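Local atomic coordinates of putative tryptophan halogenase (Xanthomonas campestris pv. campestris, PDB entry 6Y1W), a protein that probably halogenates an aromatic substrate in a flavin-dependent reaction, as related tryptophan halogenases do, and was crystallised here without its flavin. Residues A86-G91 against R497-A502; A118-F123 against R134-Y139; R130-D135 against A469-F474; V392-H397 against I446-G451. All coordinates share one frame; numbering follows the deposited sequence.

Overall arrangement
Contact 1 joins residues 86-91 to 497-502 and closes a loop of about 400 residues in which the other three contacts are nested. Contact 2 closes a short loop, 118-123 to 134-139, made largely of helix 120-129. Contact 3 begins on the stretch where contact 2 ends, sharing R134 and D135 with it, and reaches from 130-135 to helix 468-486. Contact 4, between helices 371-397 and 442-451, nests inside the loop of contact 3. F136 of contact 2 packs on I446 of contact 4, and F120 on F474 of contact 3. Contact 1 stands apart, about 7 Å from contact 4 at the nearest atoms, tying the end of the last helix, 492-499, to strand 87-89.

Contact 1 of 4, residues A86-G91 against R497-A502; sequences ATFKVG and RRYCPA
F88 reaches from strand 87-89 to the last turn of helix 492-499, where its ring tip meets Y499 and C500. F88 CZ lies 3.8 Å from Y499 CE2 and equally far from Y499 CD2, and these two carbons sit at the edge of the F88 ring, near its plane. Seen from Y499, the same approach is oblique. The two side chains cross nearly at right angles. C500 is the first residue to leave the helix. Its SG lies 4.4 Å from F88 CE2 and 5.4 Å from the F88 ring centroid, 55° off the ring normal, an oblique sulfur-aromatic contact. With CG anti to its own carbonyl carbon (chi1 -68°), the F88 ring extends toward both partners. Polar links lie at the margins: Y499 OH bonds to E77, while Q280 NE2 bridges A86 O and C500 O, so one amide joins the two backbones. Beyond F88 the strand goes on to K89, the predicted active-site lysine. M81 of helix 77-83 packs on both F88 and C500, the ring of F151 stacks on F88, and strand 87-89 is hydrogen-bonded along strand 162-166 of the small antiparallel sheet.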
loop_
_atom_site.group_PDB
_atom_site.type_symbol
_atom_site.label_atom_id
_atom_site.label_comp_id
_atom_site.label_asym_id
_atom_site.label_seq_id
_atom_site.Cartn_x
_atom_site.Cartn_y
_atom_site.Cartn_z
ATOM N N ALA A 86 21.584 -24.363 -0.935
ATOM C CA ALA A 86 20.688 -23.470 -1.672
ATOM C C ALA A 86 21.280 -22.960 -2.978
ATOM O O ALA A 86 22.496 -22.839 -3.133
ATOM C CB ALA A 86 20.293 -22.262 -0.814
ATOM N N THR A 87 20.394 -22.634 -3.929
ATOM C CA THR A 87 20.789 -21.956 -5.159
ATOM C C THR A 87 19.957 -20.690 -5.313
ATOM O O THR A 87 19.011 -20.448 -4.558
ATOM C CB THR A 87 20.609 -22.857 -6.412
ATOM O OG1 THR A 87 19.214 -23.138 -6.597
ATOM C CG2 THR A 87 21.382 -24.226 -6.255
ATOM N N PHE A 88 20.289 -19.888 -6.312
ATOM C CA PHE A 88 19.528 -18.668 -6.543
ATOM C C PHE A 88 18.352 -18.903 -7.485
ATOM O O PHE A 88 18.387 -19.771 -8.370
ATOM C CB PHE A 88 20.438 -17.561 -7.105
ATOM C CG PHE A 88 21.452 -17.079 -6.113
ATOM C CD1 PHE A 88 21.083 -16.156 -5.112
ATOM C CD2 PHE A 88 22.753 -17.553 -6.130
ATOM C CE1 PHE A 88 21.998 -15.726 -4.155
ATOM C CE2 PHE A 88 23.676 -17.115 -5.158
ATOM C CZ PHE A 88 23.295 -16.211 -4.184
ATOM N N LYS A 89 17.308 -18.083 -7.293
ATOM C CA LYS A 89 16.098 -18.152 -8.102
ATOM C C LYS A 89 15.757 -16.762 -8.584
ATOM O O LYS A 89 15.689 -15.843 -7.767
ATOM C CB LYS A 89 14.927 -18.695 -7.255
ATOM C CG LYS A 89 13.587 -18.670 -8.002
ATOM C CD LYS A 89 12.462 -19.065 -7.062
ATOM C CE LYS A 89 11.092 -18.831 -7.763
ATOM N NZ LYS A 89 9.976 -18.798 -6.711
ATOM N N VAL A 90 15.528 -16.605 -9.899
ATOM C CA VAL A 90 15.088 -15.318 -10.442
ATOM C C VAL A 90 13.702 -15.380 -11.064
ATOM O O VAL A 90 13.212 -14.350 -11.546
ATOM C CB VAL A 90 16.098 -14.744 -11.455
ATOM C CG1 VAL A 90 17.430 -14.461 -10.774
ATOM C CG2 VAL A 90 16.287 -15.723 -12.633
ATOM N N GLY A 91 13.046 -16.541 -11.073
ATOM C CA GLY A 91 11.729 -16.606 -11.688
ATOM C C GLY A 91 11.238 -18.040 -11.762
ATOM O O GLY A 91 11.893 -18.975 -11.281
ATOM N N ARG A 497 29.882 -21.545 -6.633
ATOM C CA ARG A 497 31.155 -22.096 -6.177
ATOM C C ARG A 497 31.976 -21.058 -5.422
ATOM O O ARG A 497 32.699 -21.403 -4.475
ATOM C CB ARG A 497 31.949 -22.603 -7.368
ATOM C CG ARG A 497 31.674 -24.060 -7.686
ATOM C CD ARG A 497 32.727 -24.620 -8.633
ATOM N NE ARG A 497 32.534 -24.147 -10.002
ATOM C CZ ARG A 497 31.718 -24.727 -10.877
ATOM N NH1 ARG A 497 31.018 -25.798 -10.511
ATOM N NH2 ARG A 497 31.604 -24.236 -12.109
ATOM N N ARG A 498 31.911 -19.792 -5.848
ATOM C CA ARG A 498 32.683 -18.743 -5.181
ATOM C C ARG A 498 31.975 -18.127 -3.983
ATOM O O ARG A 498 32.643 -17.660 -3.047
ATOM C CB ARG A 498 33.023 -17.609 -6.163
ATOM C CG ARG A 498 33.625 -18.060 -7.475
ATOM C CD ARG A 498 34.200 -16.879 -8.270
ATOM N NE ARG A 498 33.199 -15.866 -8.611
ATOM C CZ ARG A 498 32.919 -15.480 -9.857
ATOM N NH1 ARG A 498 31.995 -14.550 -10.078
ATOM N NH2 ARG A 498 33.563 -16.024 -10.885
ATOM N N TYR A 499 30.644 -18.114 -3.959
ATOM C CA TYR A 499 29.921 -17.322 -2.968
ATOM C C TYR A 499 29.395 -18.155 -1.808
ATOM O O TYR A 499 29.468 -17.727 -0.657
ATOM C CB TYR A 499 28.747 -16.603 -3.644
ATOM C CG TYR A 499 27.924 -15.724 -2.718
ATOM C CD1 TYR A 499 28.417 -14.502 -2.253
ATOM C CD2 TYR A 499 26.627 -16.111 -2.327
ATOM C CE1 TYR A 499 27.654 -13.707 -1.404
ATOM C CE2 TYR A 499 25.865 -15.330 -1.508
ATOM C CZ TYR A 499 26.363 -14.125 -1.037
ATOM O OH TYR A 499 25.590 -13.339 -0.229
ATOM N N CYS A 500 28.879 -19.343 -2.088
ATOM C CA CYS A 500 28.212 -20.086 -1.044
ATOM C C CYS A 500 28.282 -21.580 -1.294
ATOM O O CYS A 500 27.259 -22.252 -1.205
ATOM C CB CYS A 500 26.752 -19.602 -0.937
ATOM S SG CYS A 500 25.812 -19.793 -2.475
ATOM N N PRO A 501 29.463 -22.147 -1.571
ATOM C CA PRO A 501 29.533 -23.586 -1.877
ATOM C C PRO A 501 29.117 -24.463 -0.701
ATOM O O PRO A 501 29.575 -24.295 0.443
ATOM C CB PRO A 501 31.013 -23.794 -2.256
ATOM C CG PRO A 501 31.728 -22.701 -1.569
ATOM C CD PRO A 501 30.798 -21.509 -1.644
ATOM N N ALA A 502 28.164 -25.377 -0.980
ATOM C CA ALA A 502 27.692 -26.387 -0.050
ATOM C C ALA A 502 28.445 -27.685 -0.306
ATOM O O ALA A 502 28.742 -28.009 -1.456
ATOM C CB ALA A 502 26.188 -26.661 -0.215
#

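Contact 2 of 4, residues A118-F123 against R134-Y139; sequences AGFQHF and RDFGDY
D138 OD2 is gripped twice by R134, in the short helical turn that sets F136 and Y139 against F120. R134 NE bonds to D138 OD2 at 2.8 Å on the anti side of the carboxylate. R134 NH2 comes to the same oxygen from above the carboxylate plane, while the oxygen lies in the guanidinium plane, giving a side-on salt bridge. The turn links helix 120-129 to helix 141-148 and opens with an Asx turn, D135 OD2 accepting from G137 N at 2.9 Å. R134 N donates to Y139 OH (3.0 Å), so the phenol is tied back to the start of its own turn. Across the contact the packing is wholly apolar. The F120 ring, its CG anti to the backbone N (chi1 173°), meets both partners through CD2, CE2 and CZ: CD2 lies 3.7 Å from F136 CE1, and CZ comes over one face of the Y139 ring. The ring planes of F120 and Y139 stand at 54°, neither stacked nor edge-to-face. F474 and I478 of helix 468-486 also touch F120, and F136 packs on I446 of helix 442-451 and edge-to-face with W124. Beside them Q121, whose NE2 bonds to G430 O and to a bound buffer molecule, adds a looser apolar touch: its CB lies 4.2 Å from F136 CE1.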
loop_
_atom_site.group_PDB
_atom_site.type_symbol
_atom_site.label_atom_id
_atom_site.label_comp_id
_atom_site.label_asym_id
_atom_site.label_seq_id
_atom_site.Cartn_x
_atom_site.Cartn_y
_atom_site.Cartn_z
ATOM N N ALA A 118 1.789 5.923 -17.122
ATOM C CA ALA A 118 1.456 4.643 -17.755
ATOM C C ALA A 118 2.604 3.653 -17.627
ATOM O O ALA A 118 3.755 4.002 -17.926
ATOM C CB ALA A 118 1.160 4.842 -19.248
ATOM N N GLY A 119 2.275 2.425 -17.243
ATOM C CA GLY A 119 3.313 1.420 -17.105
ATOM C C GLY A 119 3.892 1.025 -18.455
ATOM O O GLY A 119 3.295 1.249 -19.514
ATOM N N PHE A 120 5.081 0.396 -18.393
ATOM C CA PHE A 120 5.818 0.031 -19.613
ATOM C C PHE A 120 4.968 -0.752 -20.607
ATOM O O PHE A 120 5.148 -0.631 -21.828
ATOM C CB PHE A 120 7.043 -0.828 -19.249
ATOM C CG PHE A 120 7.756 -1.388 -20.478
ATOM C CD1 PHE A 120 8.423 -0.512 -21.302
ATOM C CD2 PHE A 120 7.770 -2.761 -20.746
ATOM C CE1 PHE A 120 9.112 -0.991 -22.445
ATOM C CE2 PHE A 120 8.433 -3.253 -21.898
ATOM C CZ PHE A 120 9.093 -2.338 -22.753
ATOM N N GLN A 121 4.081 -1.611 -20.112
ATOM C CA GLN A 121 3.339 -2.489 -21.004
ATOM C C GLN A 121 2.503 -1.716 -22.010
ATOM O O GLN A 121 2.198 -2.267 -23.072
ATOM C CB GLN A 121 2.472 -3.481 -20.224
ATOM C CG GLN A 121 1.173 -2.925 -19.627
ATOM C CD GLN A 121 1.363 -2.207 -18.295
ATOM O OE1 GLN A 121 2.471 -1.797 -17.931
ATOM N NE2 GLN A 121 0.235 -1.951 -17.603
ATOM N N HIS A 122 2.104 -0.471 -21.695
ATOM C CA HIS A 122 1.335 0.315 -22.667
ATOM C C HIS A 122 2.188 0.697 -23.859
ATOM O O HIS A 122 1.721 0.611 -25.002
ATOM C CB HIS A 122 0.732 1.548 -21.987
ATOM C CG HIS A 122 -0.271 1.174 -20.950
ATOM N ND1 HIS A 122 -1.531 0.732 -21.287
ATOM C CD2 HIS A 122 -0.168 1.050 -19.604
ATOM C CE1 HIS A 122 -2.183 0.398 -20.191
ATOM N NE2 HIS A 122 -1.378 0.580 -19.154
ATOM N N PHE A 123 3.455 1.057 -23.622
ATOM C CA PHE A 123 4.374 1.319 -24.727
ATOM C C PHE A 123 4.674 0.038 -25.480
ATOM O O PHE A 123 4.726 0.038 -26.719
ATOM C CB PHE A 123 5.648 1.975 -24.200
ATOM C CG PHE A 123 5.361 3.265 -23.500
ATOM C CD1 PHE A 123 5.217 4.438 -24.220
ATOM C CD2 PHE A 123 5.123 3.281 -22.126
ATOM C CE1 PHE A 123 4.885 5.631 -23.590
ATOM C CE2 PHE A 123 4.799 4.459 -21.480
ATOM C CZ PHE A 123 4.672 5.640 -22.199
ATOM N N ARG A 134 9.799 -6.671 -29.595
ATOM C CA ARG A 134 10.282 -8.029 -29.369
ATOM C C ARG A 134 9.437 -8.690 -28.289
ATOM O O ARG A 134 8.520 -8.081 -27.746
ATOM C CB ARG A 134 11.753 -8.003 -29.004
ATOM C CG ARG A 134 12.537 -7.310 -30.105
ATOM C CD ARG A 134 13.966 -7.312 -29.827
ATOM N NE ARG A 134 14.395 -8.615 -29.339
ATOM C CZ ARG A 134 15.381 -9.314 -29.887
ATOM N NH1 ARG A 134 16.030 -8.821 -30.941
ATOM N NH2 ARG A 134 15.712 -10.494 -29.386
ATOM N N ASP A 135 9.692 -9.971 -28.014
ATOM C CA ASP A 135 8.993 -10.633 -26.913
ATOM C C ASP A 135 9.074 -9.775 -25.650
ATOM O O ASP A 135 10.121 -9.207 -25.336
ATOM C CB ASP A 135 9.602 -12.010 -26.630
ATOM C CG ASP A 135 8.764 -12.825 -25.633
ATOM O OD1 ASP A 135 7.788 -13.462 -26.071
ATOM O OD2 ASP A 135 9.060 -12.814 -24.416
ATOM N N PHE A 136 7.957 -9.702 -24.915
ATOM C CA PHE A 136 7.906 -8.930 -23.679
ATOM C C PHE A 136 9.049 -9.285 -22.739
ATOM O O PHE A 136 9.586 -8.411 -22.053
ATOM C CB PHE A 136 6.562 -9.182 -22.975
ATOM C CG PHE A 136 6.249 -8.196 -21.870
ATOM C CD1 PHE A 136 6.119 -6.854 -22.153
ATOM C CD2 PHE A 136 6.040 -8.629 -20.557
ATOM C CE1 PHE A 136 5.814 -5.929 -21.164
ATOM C CE2 PHE A 136 5.741 -7.715 -19.553
ATOM C CZ PHE A 136 5.634 -6.363 -19.844
ATOM N N GLY A 137 9.442 -10.568 -22.701
ATOM C CA GLY A 137 10.493 -10.980 -21.767
ATOM C C GLY A 137 11.860 -10.394 -22.071
ATOM O O GLY A 137 12.692 -10.283 -21.166
ATOM N N ASP A 138 12.109 -9.988 -23.328
ATOM C CA ASP A 138 13.401 -9.416 -23.696
ATOM C C ASP A 138 13.713 -8.109 -22.985
ATOM O O ASP A 138 14.863 -7.658 -23.031
ATOM C CB ASP A 138 13.479 -9.135 -25.211
ATOM C CG ASP A 138 13.609 -10.420 -26.030
ATOM O OD1 ASP A 138 13.633 -11.503 -25.424
ATOM O OD2 ASP A 138 13.648 -10.371 -27.282
ATOM N N TYR A 139 12.740 -7.498 -22.323
ATOM C CA TYR A 139 12.931 -6.207 -21.678
ATOM C C TYR A 139 13.078 -6.313 -20.160
ATOM O O TYR A 139 13.005 -5.295 -19.481
ATOM C CB TYR A 139 11.772 -5.270 -22.072
ATOM C CG TYR A 139 11.647 -5.193 -23.587
ATOM C CD1 TYR A 139 12.501 -4.354 -24.322
ATOM C CD2 TYR A 139 10.687 -5.938 -24.271
ATOM C CE1 TYR A 139 12.404 -4.303 -25.718
ATOM C CE2 TYR A 139 10.600 -5.881 -25.679
ATOM C CZ TYR A 139 11.457 -5.045 -26.372
ATOM O OH TYR A 139 11.414 -4.980 -27.758
#

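Contact 3 of 4, residues R130-D135 against A469-F474; sequences RGVARD and AELSQF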
loop_
_atom_site.group_PDB
_atom_site.type_symbol
_atom_site.label_atom_id
_atom_site.label_comp_id
_atom_site.label_asym_id
_atom_site.label_seq_id
_atom_site.Cartn_x
_atom_site.Cartn_y
_atom_site.Cartn_z
ATOM N N ARG A 130 2.346 -1.859 -33.750
ATOM C CA ARG A 130 3.117 -1.277 -34.844
ATOM C C ARG A 130 4.196 -2.213 -35.377
ATOM O O ARG A 130 4.947 -1.813 -36.268
ATOM C CB ARG A 130 3.765 0.049 -34.414
ATOM C CG ARG A 130 2.763 1.141 -33.964
ATOM C CD ARG A 130 1.828 1.550 -35.110
ATOM N NE ARG A 130 2.602 2.172 -36.177
ATOM C CZ ARG A 130 2.095 2.714 -37.284
ATOM N NH1 ARG A 130 0.779 2.729 -37.517
ATOM N NH2 ARG A 130 2.933 3.247 -38.165
ATOM N N GLY A 131 4.293 -3.437 -34.856
ATOM C CA GLY A 131 5.285 -4.387 -35.328
ATOM C C GLY A 131 6.718 -4.033 -35.001
ATOM O O GLY A 131 7.630 -4.483 -35.696
ATOM N N VAL A 132 6.958 -3.259 -33.937
ATOM C CA VAL A 132 8.323 -2.935 -33.550
ATOM C C VAL A 132 8.645 -3.419 -32.127
ATOM O O VAL A 132 9.571 -2.925 -31.528
ATOM C CB VAL A 132 8.631 -1.430 -33.719
ATOM C CG1 VAL A 132 8.428 -0.997 -35.188
ATOM C CG2 VAL A 132 7.770 -0.525 -32.798
ATOM N N ALA A 133 7.931 -4.437 -31.629
ATOM C CA ALA A 133 8.178 -5.000 -30.297
ATOM C C ALA A 133 8.794 -6.390 -30.429
ATOM O O ALA A 133 8.352 -7.197 -31.259
ATOM C CB ALA A 133 6.879 -5.128 -29.491
ATOM N N ARG A 134 9.799 -6.671 -29.595
ATOM C CA ARG A 134 10.282 -8.029 -29.369
ATOM C C ARG A 134 9.437 -8.690 -28.289
ATOM O O ARG A 134 8.520 -8.081 -27.746
ATOM C CB ARG A 134 11.753 -8.003 -29.004
ATOM C CG ARG A 134 12.537 -7.310 -30.105
ATOM C CD ARG A 134 13.966 -7.312 -29.827
ATOM N NE ARG A 134 14.395 -8.615 -29.339
ATOM C CZ ARG A 134 15.381 -9.314 -29.887
ATOM N NH1 ARG A 134 16.030 -8.821 -30.941
ATOM N NH2 ARG A 134 15.712 -10.494 -29.386
ATOM N N ASP A 135 9.692 -9.971 -28.014
ATOM C CA ASP A 135 8.993 -10.633 -26.913
ATOM C C ASP A 135 9.074 -9.775 -25.650
ATOM O O ASP A 135 10.121 -9.207 -25.336
ATOM C CB ASP A 135 9.602 -12.010 -26.630
ATOM C CG ASP A 135 8.764 -12.825 -25.633
ATOM O OD1 ASP A 135 7.788 -13.462 -26.071
ATOM O OD2 ASP A 135 9.060 -12.814 -24.416
ATOM N N ALA A 469 9.749 5.343 -34.996
ATOM C CA ALA A 469 11.184 5.408 -34.738
ATOM C C ALA A 469 11.458 5.707 -33.269
ATOM O O ALA A 469 12.359 5.105 -32.666
ATOM C CB ALA A 469 11.855 6.465 -35.639
ATOM N N GLU A 470 10.699 6.639 -32.681
ATOM C CA GLU A 470 10.877 6.960 -31.266
ATOM C C GLU A 470 10.534 5.767 -30.390
ATOM O O GLU A 470 11.244 5.455 -29.421
ATOM C CB GLU A 470 10.010 8.164 -30.890
ATOM C CG GLU A 470 10.285 8.644 -29.468
ATOM C CD GLU A 470 9.341 9.758 -29.004
ATOM O OE1 GLU A 470 8.455 10.192 -29.788
ATOM O OE2 GLU A 470 9.498 10.193 -27.844
ATOM N N LEU A 471 9.465 5.064 -30.737
ATOM C CA LEU A 471 9.038 3.921 -29.956
ATOM C C LEU A 471 10.049 2.791 -30.043
ATOM O O LEU A 471 10.383 2.168 -29.029
ATOM C CB LEU A 471 7.662 3.499 -30.462
ATOM C CG LEU A 471 6.809 2.462 -29.771
ATOM C CD1 LEU A 471 6.595 2.818 -28.306
ATOM C CD2 LEU A 471 5.506 2.426 -30.535
ATOM N N SER A 472 10.554 2.521 -31.250
ATOM C CA SER A 472 11.565 1.486 -31.424
ATOM C C SER A 472 12.861 1.855 -30.716
ATOM O O SER A 472 13.543 0.981 -30.153
ATOM C CB SER A 472 11.803 1.245 -32.920
ATOM O OG SER A 472 12.661 0.138 -33.072
ATOM N N GLN A 473 13.223 3.139 -30.731
ATOM C CA GLN A 473 14.431 3.588 -30.053
ATOM C C GLN A 473 14.296 3.424 -28.545
ATOM O O GLN A 473 15.259 3.050 -27.864
ATOM C CB GLN A 473 14.698 5.052 -30.397
ATOM C CG GLN A 473 15.821 5.690 -29.618
ATOM C CD GLN A 473 15.938 7.181 -29.912
ATOM O OE1 GLN A 473 14.991 7.946 -29.698
ATOM N NE2 GLN A 473 17.098 7.597 -30.413
ATOM N N PHE A 474 13.104 3.705 -28.021
ATOM C CA PHE A 474 12.825 3.524 -26.604
ATOM C C PHE A 474 12.992 2.057 -26.210
ATOM O O PHE A 474 13.715 1.734 -25.264
ATOM C CB PHE A 474 11.403 4.022 -26.317
ATOM C CG PHE A 474 10.904 3.750 -24.900
ATOM C CD1 PHE A 474 11.601 4.221 -23.784
ATOM C CD2 PHE A 474 9.729 3.042 -24.700
ATOM C CE1 PHE A 474 11.125 3.967 -22.471
ATOM C CE2 PHE A 474 9.259 2.789 -23.406
ATOM C CZ PHE A 474 9.969 3.249 -22.290
HETATM O O HOH W 1 12.256 -2.068 -31.102
#
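V132 holds CG1 anti to its carbonyl carbon (chi1 -59°), which leaves CG2 between its backbone N and carbonyl carbon, where it meets L471. From helix 468-486, L471 comes with CG anti to the backbone N (chi1 -171°) and its CD2 branch extended. The meeting of V132 CG2 and L471 CD2 is loose, at 4.4 Å. Alongside it V132 CB lies 4.2 Å from S472 CB, and here the backbones are closest, the CA atoms of V132 and S472 being 5.9 Å apart. The close backbone approach falls at the small side chain of S472. The hydroxyl of S472 is used as well: one water donates to V132 O at 2.9 Å and is also hydrogen-bonded to S472 OG at 3.0 Å, bridging loop carbonyl and helix side chain. The direct touches are between carbons, and the polar link passes through the water.

Neighbouring residues complete the packing. V132 also rests on A127, and L471 on K126, both of helix 120-129. R130 forms a salt bridge through NE with D468 OD1, just ahead of 469-474, which adds a charged link between the loop and the start of the helix. Far from the annotated sites, this is structural packing that joins the loop after helix 120-129 to helix 468-486. The loop begins with a Schellman motif, in which G131, with positive phi (68°), leaves the helix and two bonds reach back into its last turn.

Contact 4 of 4, residues V392-H397 against I446-G451; sequences VILHYH and IQVMLG
L394 and H395 of helix 371-397 pack against V448 and M449 of helix 442-451, a nearly parallel helix pair whose short segments run at 15° to each other with axes 10.3 Å apart. The tight part centres on one methyl: V448 CG1 lies 3.6 Å from H395 CE1 and 3.7 Å from L394 CD2, so the methyl touches the imidazole, obliquely, and the leucine at once. V448 CG1 is anti to its backbone N (chi1 172°), which directs it toward the opposing helix. H395 is held by both nitrogens: NE2 bonds to E347, a residue predicted to bind tryptophan, and ND1 to Q452. These bonds fix the rotation of the ring, which also stacks on F94. V448 thus packs against an imidazole that is hydrogen-bonded to E347, and it may help to position that predicted tryptophan-binding residue. M449 makes the looser side: its CG rests crosswise against L394, a little farther off than the V448 methyl. The contact opens toward H397 and L450, which are partly exposed. Helix 417-429 covers L394 and M449, M423 touching L394 and F426 touching M449, while Y104 of strand 102-107 packs on V448 and H395. M449 CG, anti to its own carbonyl carbon (chi1 -72°), stands 4.0 Å from both CD1 and CD2 of L394.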
loop_
_atom_site.group_PDB
_atom_site.type_symbol
_atom_site.label_atom_id
_atom_site.label_comp_id
_atom_site.label_asym_id
_atom_site.label_seq_id
_atom_site.Cartn_x
_atom_site.Cartn_y
_atom_site.Cartn_z
ATOM N N VAL A 392 -3.274 -17.373 -7.692
ATOM C CA VAL A 392 -3.178 -18.797 -7.977
ATOM C C VAL A 392 -4.322 -19.215 -8.887
ATOM O O VAL A 392 -4.112 -19.916 -9.887
ATOM C CB VAL A 392 -3.154 -19.584 -6.658
ATOM C CG1 VAL A 392 -3.282 -21.120 -6.898
ATOM C CG2 VAL A 392 -1.879 -19.228 -5.849
ATOM N N ILE A 393 -5.537 -18.722 -8.599
ATOM C CA ILE A 393 -6.679 -19.028 -9.470
ATOM C C ILE A 393 -6.439 -18.538 -10.883
ATOM O O ILE A 393 -6.769 -19.232 -11.869
ATOM C CB ILE A 393 -7.962 -18.412 -8.898
ATOM C CG1 ILE A 393 -8.323 -19.096 -7.586
ATOM C CG2 ILE A 393 -9.134 -18.642 -9.866
ATOM C CD1 ILE A 393 -9.402 -18.349 -6.786
ATOM N N LEU A 394 -5.834 -17.353 -11.015
ATOM C CA LEU A 394 -5.522 -16.814 -12.329
ATOM C C LEU A 394 -4.752 -17.809 -13.197
ATOM O O LEU A 394 -5.027 -17.942 -14.397
ATOM C CB LEU A 394 -4.721 -15.530 -12.140
ATOM C CG LEU A 394 -4.084 -14.968 -13.386
ATOM C CD1 LEU A 394 -5.126 -14.528 -14.446
ATOM C CD2 LEU A 394 -3.208 -13.792 -13.010
ATOM N N HIS A 395 -3.805 -18.543 -12.602
ATOM C CA HIS A 395 -3.001 -19.474 -13.400
ATOM C C HIS A 395 -3.853 -20.562 -14.053
ATOM O O HIS A 395 -3.533 -21.004 -15.162
ATOM C CB HIS A 395 -1.926 -20.106 -12.515
ATOM C CG HIS A 395 -0.665 -19.298 -12.435
ATOM N ND1 HIS A 395 0.096 -19.015 -13.557
ATOM C CD2 HIS A 395 -0.034 -18.712 -11.383
ATOM C CE1 HIS A 395 1.153 -18.297 -13.196
ATOM N NE2 HIS A 395 1.106 -18.109 -11.884
ATOM N N TYR A 396 -4.909 -21.015 -13.377
ATOM C CA TYR A 396 -5.763 -22.071 -13.910
ATOM C C TYR A 396 -6.845 -21.518 -14.824
ATOM O O TYR A 396 -7.233 -22.200 -15.784
ATOM C CB TYR A 396 -6.422 -22.855 -12.768
ATOM C CG TYR A 396 -5.454 -23.786 -12.085
ATOM C CD1 TYR A 396 -5.120 -24.996 -12.662
ATOM C CD2 TYR A 396 -4.878 -23.460 -10.846
ATOM C CE1 TYR A 396 -4.247 -25.886 -12.047
ATOM C CE2 TYR A 396 -3.982 -24.353 -10.237
ATOM C CZ TYR A 396 -3.691 -25.560 -10.843
ATOM O OH TYR A 396 -2.841 -26.473 -10.276
ATOM N N HIS A 397 -7.350 -20.312 -14.540
ATOM C CA HIS A 397 -8.506 -19.783 -15.271
ATOM C C HIS A 397 -8.119 -19.125 -16.578
ATOM O O HIS A 397 -8.888 -19.191 -17.548
ATOM C CB HIS A 397 -9.263 -18.765 -14.402
ATOM C CG HIS A 397 -10.613 -18.375 -14.946
ATOM N ND1 HIS A 397 -11.612 -19.303 -15.162
ATOM C CD2 HIS A 397 -11.139 -17.163 -15.262
ATOM C CE1 HIS A 397 -12.705 -18.672 -15.586
ATOM N NE2 HIS A 397 -12.448 -17.378 -15.659
ATOM N N ILE A 446 1.086 -8.413 -14.976
ATOM C CA ILE A 446 1.292 -8.214 -16.411
ATOM C C ILE A 446 1.935 -9.443 -17.033
ATOM O O ILE A 446 1.446 -9.974 -18.029
ATOM C CB ILE A 446 2.157 -6.968 -16.685
ATOM C CG1 ILE A 446 1.513 -5.706 -16.121
ATOM C CG2 ILE A 446 2.471 -6.834 -18.186
ATOM C CD1 ILE A 446 2.509 -4.547 -16.043
ATOM N N GLN A 447 3.034 -9.932 -16.449
ATOM C CA GLN A 447 3.710 -11.074 -17.068
ATOM C C GLN A 447 2.795 -12.294 -17.134
ATOM O O GLN A 447 2.774 -13.016 -18.144
ATOM C CB GLN A 447 4.999 -11.423 -16.323
ATOM C CG GLN A 447 6.138 -10.411 -16.500
ATOM C CD GLN A 447 7.437 -10.984 -15.913
ATOM O OE1 GLN A 447 7.404 -11.974 -15.237
ATOM N NE2 GLN A 447 8.564 -10.342 -16.186
ATOM N N VAL A 448 2.053 -12.569 -16.063
ATOM C CA VAL A 448 1.225 -13.768 -16.074
ATOM C C VAL A 448 0.009 -13.592 -16.987
ATOM O O VAL A 448 -0.356 -14.524 -17.719
ATOM C CB VAL A 448 0.828 -14.132 -14.638
ATOM C CG1 VAL A 448 -0.174 -15.238 -14.627
ATOM C CG2 VAL A 448 2.125 -14.570 -13.908
ATOM N N MET A 449 -0.658 -12.429 -16.951
ATOM C CA MET A 449 -1.823 -12.300 -17.838
ATOM C C MET A 449 -1.409 -12.263 -19.308
ATOM O O MET A 449 -2.038 -12.934 -20.141
ATOM C CB MET A 449 -2.674 -11.088 -17.469
ATOM C CG MET A 449 -3.392 -11.379 -16.163
ATOM S SD MET A 449 -4.718 -10.179 -15.801
ATOM C CE MET A 449 -3.749 -8.776 -15.280
ATOM N N LEU A 450 -0.334 -11.536 -19.661
ATOM C CA LEU A 450 0.108 -11.587 -21.056
ATOM C C LEU A 450 0.574 -12.992 -21.413
ATOM O O LEU A 450 0.268 -13.508 -22.510
ATOM C CB LEU A 450 1.259 -10.609 -21.280
ATOM C CG LEU A 450 0.967 -9.148 -21.531
ATOM C CD1 LEU A 450 2.311 -8.406 -21.650
ATOM C CD2 LEU A 450 0.138 -9.007 -22.815
ATOM N N GLY A 451 1.345 -13.613 -20.511
ATOM C CA GLY A 451 1.886 -14.939 -20.790
ATOM C C GLY A 451 0.836 -16.009 -20.991
ATOM O O GLY A 451 1.040 -16.953 -21.768
#